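Local coordinates for metallo-beta-lactamase family protein (Staphylococcus aureus, PDB 3R2U) that probably acts as an iron-dependent enzyme of the metallo-beta-lactamase superfamily, carrying a rhodanese-like domain as in persulfide dioxygenase fusions, at residues G48-D54 with L71-A77; P55-L59 with M281-Q285; I206-D211 with L237-K241; L333-I339 with I358-D362. All blocks are in the same frame, centred on the assembly; numbering follows the deposited sequence.

Contact 1. Residues G48-D54 with L71-A77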
loop_
_atom_site.group_PDB
_atom_site.type_symbol
_atom_site.label_atom_id
_atom_site.label_comp_id
_atom_site.label_asym_id
_atom_site.label_seq_id
_atom_site.Cartn_x
_atom_site.Cartn_y
_atom_site.Cartn_z
ATOM N N GLY A 48 -24.054 14.050 14.440
ATOM C CA GLY A 48 -23.316 13.353 13.388
ATOM C C GLY A 48 -23.011 14.233 12.173
ATOM O O GLY A 48 -22.279 13.818 11.266
ATOM N N GLU A 49 -23.548 15.452 12.151
ATOM C CA GLU A 49 -23.304 16.354 11.035
ATOM C C GLU A 49 -21.838 16.737 11.000
ATOM O O GLU A 49 -21.194 16.817 12.030
ATOM C CB GLU A 49 -24.221 17.580 11.090
ATOM C CG GLU A 49 -25.685 17.170 10.926
ATOM C CD GLU A 49 -26.676 18.343 10.887
ATOM O OE1 GLU A 49 -26.296 19.491 10.567
ATOM O OE2 GLU A 49 -27.859 18.095 11.157
ATOM N N ALA A 50 -21.307 16.944 9.809
ATOM C CA ALA A 50 -19.895 17.296 9.667
ATOM C C ALA A 50 -19.692 18.215 8.476
ATOM O O ALA A 50 -20.425 18.133 7.482
ATOM C CB ALA A 50 -19.044 16.045 9.531
ATOM N N MET A 51 -18.695 19.087 8.594
ATOM C CA MET A 51 -18.370 20.055 7.567
ATOM C C MET A 51 -16.908 20.024 7.159
ATOM O O MET A 51 -16.027 19.905 8.014
ATOM C CB MET A 51 -18.658 21.475 8.076
ATOM C CG MET A 51 -18.207 22.569 7.095
ATOM S SD MET A 51 -18.395 24.255 7.675
ATOM C CE MET A 51 -20.109 24.597 7.264
ATOM N N ILE A 52 -16.654 20.141 5.849
ATOM C CA ILE A 52 -15.285 20.284 5.344
ATOM C C ILE A 52 -15.051 21.764 5.047
ATOM O O ILE A 52 -15.848 22.387 4.340
ATOM C CB ILE A 52 -15.030 19.558 4.025
ATOM C CG1 ILE A 52 -15.397 18.076 4.097
ATOM C CG2 ILE A 52 -13.559 19.700 3.644
ATOM C CD1 ILE A 52 -15.452 17.407 2.717
ATOM N N ILE A 53 -13.955 22.317 5.560
ATOM C CA ILE A 53 -13.566 23.699 5.264
ATOM C C ILE A 53 -12.377 23.685 4.287
ATOM O O ILE A 53 -11.371 22.996 4.523
ATOM C CB ILE A 53 -13.224 24.467 6.535
ATOM C CG1 ILE A 53 -14.499 24.600 7.384
ATOM C CG2 ILE A 53 -12.661 25.840 6.178
ATOM C CD1 ILE A 53 -14.263 25.172 8.707
ATOM N N ASP A 54 -12.513 24.449 3.203
ATOM C CA ASP A 54 -11.548 24.527 2.116
ATOM C C ASP A 54 -11.188 23.155 1.511
ATOM O O ASP A 54 -10.031 22.796 1.404
ATOM C CB ASP A 54 -10.297 25.342 2.530
ATOM C CG ASP A 54 -10.575 26.862 2.615
ATOM O OD1 ASP A 54 -11.602 27.310 2.038
ATOM O OD2 ASP A 54 -9.737 27.614 3.208
ATOM N N LEU A 71 -19.456 10.129 11.517
ATOM C CA LEU A 71 -19.994 11.397 11.056
ATOM C C LEU A 71 -20.441 11.288 9.610
ATOM O O LEU A 71 -19.978 10.421 8.865
ATOM C CB LEU A 71 -18.917 12.469 11.154
ATOM C CG LEU A 71 -18.333 12.739 12.538
ATOM C CD1 LEU A 71 -17.020 13.509 12.418
ATOM C CD2 LEU A 71 -19.336 13.446 13.419
ATOM N N THR A 72 -21.314 12.197 9.210
ATOM C CA THR A 72 -21.793 12.270 7.850
ATOM C C THR A 72 -21.473 13.663 7.326
ATOM O O THR A 72 -21.853 14.658 7.930
ATOM C CB THR A 72 -23.315 12.029 7.778
ATOM O OG1 THR A 72 -23.604 10.743 8.321
ATOM C CG2 THR A 72 -23.817 12.086 6.328
ATOM N N ILE A 73 -20.773 13.733 6.198
ATOM C CA ILE A 73 -20.420 15.021 5.612
ATOM C C ILE A 73 -21.678 15.588 4.975
ATOM O O ILE A 73 -22.142 15.086 3.954
ATOM C CB ILE A 73 -19.293 14.888 4.585
ATOM C CG1 ILE A 73 -18.030 14.345 5.274
ATOM C CG2 ILE A 73 -19.022 16.241 3.907
ATOM C CD1 ILE A 73 -16.938 13.987 4.339
ATOM N N THR A 74 -22.232 16.600 5.633
ATOM C CA THR A 74 -23.465 17.260 5.246
ATOM C C THR A 74 -23.223 18.709 4.837
ATOM O O THR A 74 -24.106 19.358 4.318
ATOM C CB THR A 74 -24.432 17.276 6.443
ATOM O OG1 THR A 74 -23.721 17.741 7.607
ATOM C CG2 THR A 74 -24.998 15.861 6.725
ATOM N N HIS A 75 -22.011 19.213 5.067
ATOM C CA HIS A 75 -21.694 20.610 4.810
ATOM C C HIS A 75 -20.265 20.794 4.313
ATOM O O HIS A 75 -19.389 19.964 4.586
ATOM C CB HIS A 75 -21.749 21.432 6.118
ATOM C CG HIS A 75 -23.075 21.430 6.830
ATOM N ND1 HIS A 75 -23.562 20.333 7.509
ATOM C CD2 HIS A 75 -23.953 22.436 7.067
ATOM C CE1 HIS A 75 -24.713 20.646 8.080
ATOM N NE2 HIS A 75 -24.976 21.915 7.821
ATOM N N ALA A 76 -20.049 21.899 3.601
ATOM C CA ALA A 76 -18.707 22.352 3.227
ATOM C C ALA A 76 -18.741 23.869 3.062
ATOM O O ALA A 76 -19.735 24.442 2.637
ATOM C CB ALA A 76 -18.204 21.683 1.954
ATOM N N ALA A 77 -17.635 24.510 3.385
ATOM C CA ALA A 77 -17.526 25.933 3.280
ATOM C C ALA A 77 -16.138 26.235 2.763
ATOM O O ALA A 77 -15.198 25.453 2.933
ATOM C CB ALA A 77 -17.755 26.606 4.654
#
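Met-51 and His-75 pair across the two parallel strands of a beta-alpha-beta unit, 49-53 and 72-77, joined through helix 60-69. Backbone bonds hold both ends: Thr-72 N to Gly-48 O (2.8 Å) and Asp-54 N to Ala-77 O (2.9 Å). Between them the register slips by one residue at Thr-74, a beta bulge. Ala-50 O therefore accepts two donors, both in its carbonyl plane, Thr-74 N at 3.0 Å and His-75 N at 3.1 Å. The hydroxyl of Thr-74, lodged between its own backbone N and carbonyl carbon (chi1 48°), lies in the plane of the His-75 ring and hydrogen-bonds through OG1 to ND1 of His-75 at 2.6 Å, which would help to fix the ring's rotation. Next to ND1 on the ring, CE1 comes within 3.2 Å of Glu-49 OE1, which lies near the ring plane, carboxylate and ring lying 20° apart; OE1 itself takes a hydrogen bond from Gly-131 N. On the same face Met-51, with CG anti to the backbone N (chi1 174°), runs across His-75 at about a right angle, then bends at its last torsion so that CE meets His-75 CB at 3.7 Å and SD rests on Ala-77 CB. The other face is apolar: Ile-52 CD1 touches Ile-73 CG2 at 3.9 Å, and both side chains pack on Tyr-62 of helix 60-69. Asp-54, at the strand end, bonds through OD1 to Thr-79 N and His-82 NE2, flanking the iron ligand His-80. Loops at the C-terminal ends of such strands carry the metal site in the metallo-beta-lactamase fold.

Contact 2. Residues P55-L59 with M281-Q285; sequences PIRDL and MNLYQ
Arg-57 folds at chi3 (81°) after an extended start, and Tyr-284 sets CG anti to its backbone N (chi1 163°), a pair of turns that lays the guanidinium across the base of the tyrosine side chain. Met-281 SD sits over the centre of one guanidinium face, 3.7 Å from Arg-57 CZ, with CE reaching on toward NH2. Against the opposite face lies Tyr-284 CB, 3.8 Å from Arg-57 NE, while the tyrosine ring itself stands nearly perpendicular to the guanidinium, 84° between planes. The ring in turn is covered on one face by Asp-58, whose CB lies toward the rim, 4.1 Å from Tyr-284 CE2. Polar links run around the guanidinium edge. Arg-57 NH2 donates to Asn-282 O at 3.2 Å, a bent bond that comes in above the carbonyl plane and misses the lone pairs. One water accepts from Arg-57 NE at 2.9 Å and lies 2.8 Å from Asn-282 O; a second donates to Leu-283 O at 2.9 Å, accepts from Gln-285 N and is held only weakly by NH2. The remaining amino group, NH1, makes a salt bridge to Asp-361 and bonds to Gln-356 O. Asp-58 turns its carboxylate to Ser-60 at the start of helix 60-69. Tyr-290 of a second subunit bonds through OH to Leu-59 N, placing the contact at a subunit interface. Directly and through water, one arginine thus serves several backbone carbonyls and a carboxylate, and the salt bridge to Asp-361 probably offsets its charge between the two covered faces.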
loop_
_atom_site.group_PDB
_atom_site.type_symbol
_atom_site.label_atom_id
_atom_site.label_comp_id
_atom_site.label_asym_id
_atom_site.label_seq_id
_atom_site.Cartn_x
_atom_site.Cartn_y
_atom_site.Cartn_z
ATOM N N PRO A 55 -12.195 22.404 1.064
ATOM C CA PRO A 55 -11.899 21.099 0.512
ATOM C C PRO A 55 -11.121 21.105 -0.784
ATOM O O PRO A 55 -11.303 21.984 -1.611
ATOM C CB PRO A 55 -13.281 20.532 0.216
ATOM C CG PRO A 55 -14.145 21.749 0.003
ATOM C CD PRO A 55 -13.632 22.707 1.014
ATOM N N ILE A 56 -10.255 20.100 -0.930
ATOM C CA ILE A 56 -9.535 19.858 -2.157
ATOM C C ILE A 56 -10.502 19.038 -3.032
ATOM O O ILE A 56 -11.602 18.703 -2.580
ATOM C CB ILE A 56 -8.194 19.133 -1.918
ATOM C CG1 ILE A 56 -8.390 17.770 -1.233
ATOM C CG2 ILE A 56 -7.292 20.012 -1.055
ATOM C CD1 ILE A 56 -7.131 16.897 -1.250
ATOM N N ARG A 57 -10.099 18.717 -4.263
ATOM C CA ARG A 57 -10.976 17.996 -5.202
ATOM C C ARG A 57 -11.202 16.524 -4.877
ATOM O O ARG A 57 -12.270 15.972 -5.169
ATOM C CB ARG A 57 -10.421 18.076 -6.628
ATOM C CG ARG A 57 -10.607 19.371 -7.291
ATOM C CD ARG A 57 -9.976 19.322 -8.662
ATOM N NE ARG A 57 -10.800 18.681 -9.680
ATOM C CZ ARG A 57 -10.326 18.154 -10.808
ATOM N NH1 ARG A 57 -9.006 18.096 -11.032
ATOM N NH2 ARG A 57 -11.161 17.657 -11.704
ATOM N N ASP A 58 -10.165 15.879 -4.347
ATOM C CA ASP A 58 -10.254 14.481 -3.949
ATOM C C ASP A 58 -10.821 14.478 -2.540
ATOM O O ASP A 58 -10.177 14.956 -1.601
ATOM C CB ASP A 58 -8.880 13.848 -4.016
ATOM C CG ASP A 58 -8.843 12.463 -3.461
ATOM O OD1 ASP A 58 -9.878 11.950 -3.004
ATOM O OD2 ASP A 58 -7.735 11.899 -3.455
ATOM N N LEU A 59 -12.032 13.956 -2.386
ATOM C CA LEU A 59 -12.722 14.013 -1.093
ATOM C C LEU A 59 -12.503 12.783 -0.212
ATOM O O LEU A 59 -12.998 12.741 0.904
ATOM C CB LEU A 59 -14.230 14.169 -1.332
ATOM C CG LEU A 59 -14.710 15.373 -2.161
ATOM C CD1 LEU A 59 -16.256 15.397 -2.235
ATOM C CD2 LEU A 59 -14.193 16.679 -1.594
ATOM N N MET A 281 -14.804 23.605 -12.694
ATOM C CA MET A 281 -14.271 22.714 -13.711
ATOM C C MET A 281 -14.974 21.368 -13.562
ATOM O O MET A 281 -15.798 21.198 -12.673
ATOM C CB MET A 281 -12.766 22.552 -13.575
ATOM C CG MET A 281 -12.311 21.803 -12.287
ATOM S SD MET A 281 -10.531 21.540 -12.270
ATOM C CE MET A 281 -10.336 20.553 -13.747
ATOM N N ASN A 282 -14.617 20.410 -14.408
ATOM C CA ASN A 282 -15.218 19.083 -14.369
ATOM C C ASN A 282 -15.041 18.414 -13.001
ATOM O O ASN A 282 -14.080 18.700 -12.275
ATOM C CB ASN A 282 -14.573 18.185 -15.432
ATOM C CG ASN A 282 -14.945 18.585 -16.845
ATOM O OD1 ASN A 282 -15.876 19.332 -17.059
ATOM N ND2 ASN A 282 -14.200 18.078 -17.814
ATOM N N LEU A 283 -15.969 17.526 -12.663
ATOM C CA LEU A 283 -15.858 16.788 -11.433
ATOM C C LEU A 283 -14.536 16.046 -11.414
ATOM O O LEU A 283 -14.037 15.593 -12.434
ATOM C CB LEU A 283 -16.997 15.782 -11.285
ATOM C CG LEU A 283 -18.401 16.344 -11.015
ATOM C CD1 LEU A 283 -19.461 15.227 -11.202
ATOM C CD2 LEU A 283 -18.489 16.953 -9.592
ATOM N N TYR A 284 -13.961 15.926 -10.236
ATOM C CA TYR A 284 -12.768 15.134 -10.084
ATOM C C TYR A 284 -13.048 13.637 -10.302
ATOM O O TYR A 284 -14.006 13.081 -9.743
ATOM C CB TYR A 284 -12.189 15.292 -8.663
ATOM C CG TYR A 284 -11.225 14.211 -8.347
ATOM C CD1 TYR A 284 -9.951 14.203 -8.911
ATOM C CD2 TYR A 284 -11.575 13.168 -7.505
ATOM C CE1 TYR A 284 -9.064 13.187 -8.647
ATOM C CE2 TYR A 284 -10.694 12.153 -7.233
ATOM C CZ TYR A 284 -9.450 12.167 -7.802
ATOM O OH TYR A 284 -8.604 11.161 -7.516
ATOM N N GLN A 285 -12.176 13.011 -11.087
ATOM C CA GLN A 285 -12.141 11.566 -11.269
ATOM C C GLN A 285 -10.702 11.147 -11.560
ATOM O O GLN A 285 -10.006 11.802 -12.355
ATOM C CB GLN A 285 -13.003 11.074 -12.446
ATOM C CG GLN A 285 -14.490 11.299 -12.356
ATOM C CD GLN A 285 -15.157 10.560 -11.220
ATOM O OE1 GLN A 285 -14.581 9.664 -10.618
ATOM N NE2 GLN A 285 -16.398 10.938 -10.926
HETATM O O HOH W 1 -13.584 19.586 -9.706
HETATM O O HOH W 2 -11.468 14.897 -13.475
#

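Contact 3. Residues I206-D211 with L237-K241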
loop_
_atom_site.group_PDB
_atom_site.type_symbol
_atom_site.label_atom_id
_atom_site.label_comp_id
_atom_site.label_asym_id
_atom_site.label_seq_id
_atom_site.Cartn_x
_atom_site.Cartn_y
_atom_site.Cartn_z
ATOM N N ILE A 206 -10.369 42.148 13.875
ATOM C CA ILE A 206 -10.136 40.844 14.501
ATOM C C ILE A 206 -9.495 40.932 15.908
ATOM O O ILE A 206 -9.624 40.013 16.717
ATOM C CB ILE A 206 -9.289 39.927 13.577
ATOM C CG1 ILE A 206 -9.884 38.543 13.584
ATOM C CG2 ILE A 206 -7.792 39.987 13.922
ATOM C CD1 ILE A 206 -11.301 38.524 13.015
ATOM N N LYS A 207 -8.861 42.064 16.206
ATOM C CA LYS A 207 -8.182 42.258 17.476
ATOM C C LYS A 207 -9.081 42.194 18.717
ATOM O O LYS A 207 -8.600 41.870 19.810
ATOM C CB LYS A 207 -7.429 43.591 17.484
ATOM C CG LYS A 207 -6.214 43.619 16.573
ATOM C CD LYS A 207 -5.504 44.973 16.638
ATOM C CE LYS A 207 -4.338 45.034 15.680
ATOM N NZ LYS A 207 -3.678 46.368 15.656
ATOM N N ASP A 208 -10.365 42.468 18.520
ATOM C CA ASP A 208 -11.342 42.473 19.598
ATOM C C ASP A 208 -11.770 41.083 20.045
ATOM O O ASP A 208 -12.442 40.942 21.051
ATOM C CB ASP A 208 -12.561 43.287 19.164
ATOM C CG ASP A 208 -12.206 44.719 18.854
ATOM O OD1 ASP A 208 -11.232 45.216 19.455
ATOM O OD2 ASP A 208 -12.894 45.342 18.017
ATOM N N LEU A 209 -11.402 40.065 19.287
ATOM C CA LEU A 209 -11.727 38.685 19.655
ATOM C C LEU A 209 -10.865 38.264 20.868
ATOM O O LEU A 209 -9.818 38.855 21.107
ATOM C CB LEU A 209 -11.516 37.739 18.476
ATOM C CG LEU A 209 -12.520 37.952 17.341
ATOM C CD1 LEU A 209 -12.257 36.997 16.199
ATOM C CD2 LEU A 209 -13.968 37.826 17.888
ATOM N N PRO A 210 -11.294 37.240 21.618
ATOM C CA PRO A 210 -10.510 36.801 22.789
ATOM C C PRO A 210 -9.130 36.279 22.381
ATOM O O PRO A 210 -8.998 35.537 21.410
ATOM C CB PRO A 210 -11.361 35.692 23.394
ATOM C CG PRO A 210 -12.783 35.941 22.834
ATOM C CD PRO A 210 -12.529 36.451 21.455
ATOM N N ASP A 211 -8.111 36.674 23.121
ATOM C CA ASP A 211 -6.739 36.307 22.775
ATOM C C ASP A 211 -6.425 34.802 22.870
ATOM O O ASP A 211 -5.424 34.348 22.331
ATOM C CB ASP A 211 -5.744 37.134 23.597
ATOM C CG ASP A 211 -5.616 38.582 23.088
ATOM O OD1 ASP A 211 -6.178 38.905 22.001
ATOM O OD2 ASP A 211 -4.931 39.389 23.762
ATOM N N LEU A 237 -4.574 33.857 18.727
ATOM C CA LEU A 237 -4.621 35.283 18.474
ATOM C C LEU A 237 -3.630 36.048 19.336
ATOM O O LEU A 237 -2.917 36.926 18.846
ATOM C CB LEU A 237 -6.053 35.814 18.670
ATOM C CG LEU A 237 -6.278 37.324 18.446
ATOM C CD1 LEU A 237 -5.755 37.794 17.083
ATOM C CD2 LEU A 237 -7.763 37.691 18.614
ATOM N N GLY A 238 -3.566 35.696 20.620
ATOM C CA GLY A 238 -2.662 36.360 21.537
ATOM C C GLY A 238 -1.215 36.138 21.148
ATOM O O GLY A 238 -0.388 37.019 21.334
ATOM N N TYR A 239 -0.904 34.953 20.611
ATOM C CA TYR A 239 0.473 34.660 20.215
ATOM C C TYR A 239 0.810 35.457 18.960
ATOM O O TYR A 239 1.909 35.988 18.845
ATOM C CB TYR A 239 0.739 33.154 20.013
ATOM C CG TYR A 239 2.222 32.856 19.797
ATOM C CD1 TYR A 239 3.100 32.783 20.876
ATOM C CD2 TYR A 239 2.742 32.660 18.526
ATOM C CE1 TYR A 239 4.457 32.536 20.693
ATOM C CE2 TYR A 239 4.117 32.409 18.332
ATOM C CZ TYR A 239 4.962 32.347 19.419
ATOM O OH TYR A 239 6.314 32.092 19.253
ATOM N N GLU A 240 -0.137 35.544 18.030
ATOM C CA GLU A 240 0.087 36.320 16.830
ATOM C C GLU A 240 0.231 37.808 17.164
ATOM O O GLU A 240 1.033 38.498 16.559
ATOM C CB GLU A 240 -1.014 36.076 15.801
ATOM C CG GLU A 240 -1.018 34.652 15.267
ATOM C CD GLU A 240 0.299 34.264 14.619
ATOM O OE1 GLU A 240 0.690 34.939 13.641
ATOM O OE2 GLU A 240 0.932 33.276 15.082
ATOM N N LYS A 241 -0.513 38.300 18.156
ATOM C CA LYS A 241 -0.366 39.697 18.550
ATOM C C LYS A 241 1.055 39.983 19.044
ATOM O O LYS A 241 1.577 41.072 18.833
ATOM C CB LYS A 241 -1.386 40.091 19.616
ATOM C CG LYS A 241 -2.824 40.165 19.096
ATOM C CD LYS A 241 -3.769 40.681 20.183
ATOM C CE LYS A 241 -5.170 40.967 19.665
ATOM N NZ LYS A 241 -6.088 41.309 20.783
HETATM O O HOH W 3 -4.530 41.877 23.589
#
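Leu-237, at the start of helix 237-243, plugs into the type I beta turn Ile-206 to Leu-209 at the end of helix 191-206, within the metallo-beta-lactamase fold. This is the tight side. With CG anti to its backbone N (chi1 180°), Leu-237 points its CD2 branch among backbone oxygens, 3.4 Å from Leu-209 O and 3.5 Å from Ile-206 O, and against Leu-209 CB at 3.8 Å. Phe-247 and Ile-213 also pack on this leucine. Next to it the helix start is tied down: Gly-238 N donates to Asp-211 O at 2.9 Å, in the carbonyl plane and on a lone pair.

The other side is polar and carries a water. Lys-241, extended beyond CG, crosses Asp-211 at about a right angle and ends between two oxygens from the loop. Its NZ forms a salt bridge to Asp-211 OD1 at 2.7 Å and donates to Lys-207 O at 2.8 Å, in plane on a lone pair. The water joins Asp-211 OD2 to the same ammonium. On the carboxylate, Lys-241 NZ approaches the syn lone pair of Asp-211 OD1, the side facing OD2.

Contact 4. Residues L333-I339 with I358-D362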
loop_
_atom_site.group_PDB
_atom_site.type_symbol
_atom_site.label_atom_id
_atom_site.label_comp_id
_atom_site.label_asym_id
_atom_site.label_seq_id
_atom_site.Cartn_x
_atom_site.Cartn_y
_atom_site.Cartn_z
ATOM N N LEU A 333 3.502 24.606 -16.323
ATOM C CA LEU A 333 2.294 23.879 -16.698
ATOM C C LEU A 333 1.453 24.714 -17.630
ATOM O O LEU A 333 1.168 25.858 -17.336
ATOM C CB LEU A 333 1.462 23.496 -15.452
ATOM C CG LEU A 333 0.337 22.469 -15.671
ATOM C CD1 LEU A 333 0.881 21.135 -16.121
ATOM C CD2 LEU A 333 -0.478 22.280 -14.412
ATOM N N ASN A 334 1.104 24.156 -18.778
ATOM C CA ASN A 334 0.215 24.837 -19.709
ATOM C C ASN A 334 -1.148 24.093 -19.668
ATOM O O ASN A 334 -1.269 22.955 -20.165
ATOM C CB ASN A 334 0.828 24.844 -21.103
ATOM C CG ASN A 334 0.044 25.676 -22.077
ATOM O OD1 ASN A 334 -1.168 25.850 -21.942
ATOM N ND2 ASN A 334 0.732 26.195 -23.076
ATOM N N TYR A 335 -2.160 24.727 -19.053
ATOM C CA TYR A 335 -3.478 24.106 -18.904
ATOM C C TYR A 335 -4.206 23.834 -20.208
ATOM O O TYR A 335 -5.147 23.053 -20.234
ATOM C CB TYR A 335 -4.382 24.952 -17.989
ATOM C CG TYR A 335 -4.030 24.851 -16.525
ATOM C CD1 TYR A 335 -2.940 25.535 -16.007
ATOM C CD2 TYR A 335 -4.795 24.078 -15.652
ATOM C CE1 TYR A 335 -2.623 25.457 -14.680
ATOM C CE2 TYR A 335 -4.490 24.015 -14.307
ATOM C CZ TYR A 335 -3.393 24.702 -13.833
ATOM O OH TYR A 335 -3.029 24.652 -12.514
ATOM N N ASP A 336 -3.770 24.469 -21.280
ATOM C CA ASP A 336 -4.401 24.324 -22.583
ATOM C C ASP A 336 -3.804 23.189 -23.407
ATOM O O ASP A 336 -4.210 22.984 -24.563
ATOM C CB ASP A 336 -4.264 25.640 -23.368
ATOM C CG ASP A 336 -4.856 26.846 -22.616
ATOM O OD1 ASP A 336 -5.838 26.675 -21.896
ATOM O OD2 ASP A 336 -4.358 27.974 -22.770
ATOM N N GLN A 337 -2.816 22.478 -22.862
ATOM C CA GLN A 337 -2.202 21.384 -23.615
ATOM C C GLN A 337 -2.179 20.088 -22.831
ATOM O O GLN A 337 -2.149 20.085 -21.605
ATOM C CB GLN A 337 -0.750 21.725 -23.979
ATOM C CG GLN A 337 -0.579 22.991 -24.793
ATOM C CD GLN A 337 0.862 23.230 -25.241
ATOM O OE1 GLN A 337 1.703 22.315 -25.237
ATOM N NE2 GLN A 337 1.138 24.456 -25.679
ATOM N N GLU A 338 -2.183 18.995 -23.564
ATOM C CA GLU A 338 -1.988 17.677 -22.990
ATOM C C GLU A 338 -0.479 17.527 -22.790
ATOM O O GLU A 338 0.318 17.963 -23.620
ATOM C CB GLU A 338 -2.507 16.584 -23.922
ATOM C CG GLU A 338 -3.981 16.739 -24.308
ATOM C CD GLU A 338 -4.497 15.550 -25.144
ATOM O OE1 GLU A 338 -5.078 15.788 -26.225
ATOM O OE2 GLU A 338 -4.305 14.384 -24.729
ATOM N N ILE A 339 -0.096 16.879 -21.702
ATOM C CA ILE A 339 1.299 16.767 -21.311
ATOM C C ILE A 339 1.727 15.332 -21.056
ATOM O O ILE A 339 0.915 14.518 -20.635
ATOM C CB ILE A 339 1.451 17.608 -20.018
ATOM C CG1 ILE A 339 1.316 19.084 -20.379
ATOM C CG2 ILE A 339 2.729 17.306 -19.268
ATOM C CD1 ILE A 339 1.036 20.002 -19.216
ATOM N N ILE A 358 -4.309 20.680 -8.584
ATOM C CA ILE A 358 -4.267 22.063 -9.089
ATOM C C ILE A 358 -5.113 22.179 -10.359
ATOM O O ILE A 358 -4.912 23.056 -11.196
ATOM C CB ILE A 358 -2.831 22.647 -9.260
ATOM C CG1 ILE A 358 -1.985 21.830 -10.228
ATOM C CG2 ILE A 358 -2.133 22.729 -7.920
ATOM C CD1 ILE A 358 -0.721 22.583 -10.667
ATOM N N GLY A 359 -6.094 21.293 -10.487
ATOM C CA GLY A 359 -7.058 21.367 -11.581
ATOM C C GLY A 359 -6.614 21.013 -12.978
ATOM O O GLY A 359 -7.191 21.521 -13.971
ATOM N N TYR A 360 -5.608 20.151 -13.086
ATOM C CA TYR A 360 -5.095 19.713 -14.392
ATOM C C TYR A 360 -5.372 18.219 -14.536
ATOM O O TYR A 360 -4.822 17.409 -13.780
ATOM C CB TYR A 360 -3.596 20.018 -14.542
ATOM C CG TYR A 360 -3.083 19.635 -15.902
ATOM C CD1 TYR A 360 -3.255 20.488 -17.011
ATOM C CD2 TYR A 360 -2.480 18.407 -16.109
ATOM C CE1 TYR A 360 -2.804 20.119 -18.264
ATOM C CE2 TYR A 360 -2.032 18.032 -17.355
ATOM C CZ TYR A 360 -2.207 18.879 -18.433
ATOM O OH TYR A 360 -1.756 18.495 -19.670
ATOM N N ASP A 361 -6.218 17.855 -15.506
ATOM C CA ASP A 361 -6.646 16.458 -15.698
ATOM C C ASP A 361 -6.206 15.899 -17.049
ATOM O O ASP A 361 -6.713 14.870 -17.479
ATOM C CB ASP A 361 -8.201 16.378 -15.666
ATOM C CG ASP A 361 -8.798 16.677 -14.293
ATOM O OD1 ASP A 361 -8.094 16.604 -13.254
ATOM O OD2 ASP A 361 -10.003 16.967 -14.254
ATOM N N ASP A 362 -5.262 16.555 -17.709
ATOM C CA ASP A 362 -4.939 16.213 -19.098
ATOM C C ASP A 362 -3.581 15.544 -19.386
ATOM O O ASP A 362 -3.061 15.667 -20.497
ATOM C CB ASP A 362 -5.116 17.463 -19.961
ATOM C CG ASP A 362 -6.569 17.920 -20.032
ATOM O OD1 ASP A 362 -7.461 17.104 -19.784
ATOM O OD2 ASP A 362 -6.824 19.101 -20.344
HETATM O O HOH W 4 -5.081 14.387 -22.228
#
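Tyr-335 and Tyr-360 meet where a type I beta turn, Asn-334 to Gln-337, faces the Schellman motif that ends helix 345-356, with Gly-359 at positive phi as its C-prime residue. Both loops lead into neighbouring strands, 339-342 and 363-367, of a four-stranded parallel alpha/beta sheet that is probably rhodanese-like. The two rings form a T-shaped pair, the edge of Tyr-360 toward the face of Tyr-335, with centroids 6.0 Å apart and planes at 81°. Each hydroxyl reaches a backbone oxygen of the other loop. Tyr-335 OH donates to Ile-358 O at 2.8 Å. Tyr-360 extends with CG anti to the backbone N (chi1 -177°), and its OH makes a short 2.5 Å bond to Gln-337 O, in the carbonyl plane on a lone pair. These bonds hold both rings at their far ends. Leu-333 closes one face of Tyr-360 by a CH-pi contact, CD1 lying 4.1 Å from the centroid almost on the ring normal, while its CD2 meets Ile-358 CD1 tip to tip at 3.8 Å. Ile-339 comes in obliquely, CD1 3.5 Å from Tyr-360 CZ. Where the strands begin, Ile-339 N makes a weak bond to Asp-362 O at 3.4 Å.

From the N terminus, contact 1 closes the beta-alpha-beta loop between 48-54 and 71-77. The chain leaves its first strand into 55-59, the first half of contact 2; since 71-77 comes before 281-285, the two cross, and Pro-55 CD packs on Ala-77 O. Contact 2 closes only at 281-285, a long span, and joins the metallo-beta-lactamase part to the start of the C-terminal region. Within that span contact 3 closes its own short loop, on the opposite side of the chain's centre from contact 2 and touching none of the others. Contact 4 follows in series and closes the short loop through strand 339-342 and helix 345-356; the Arg-57 to Asp-361 salt bridge couples it to contact 2.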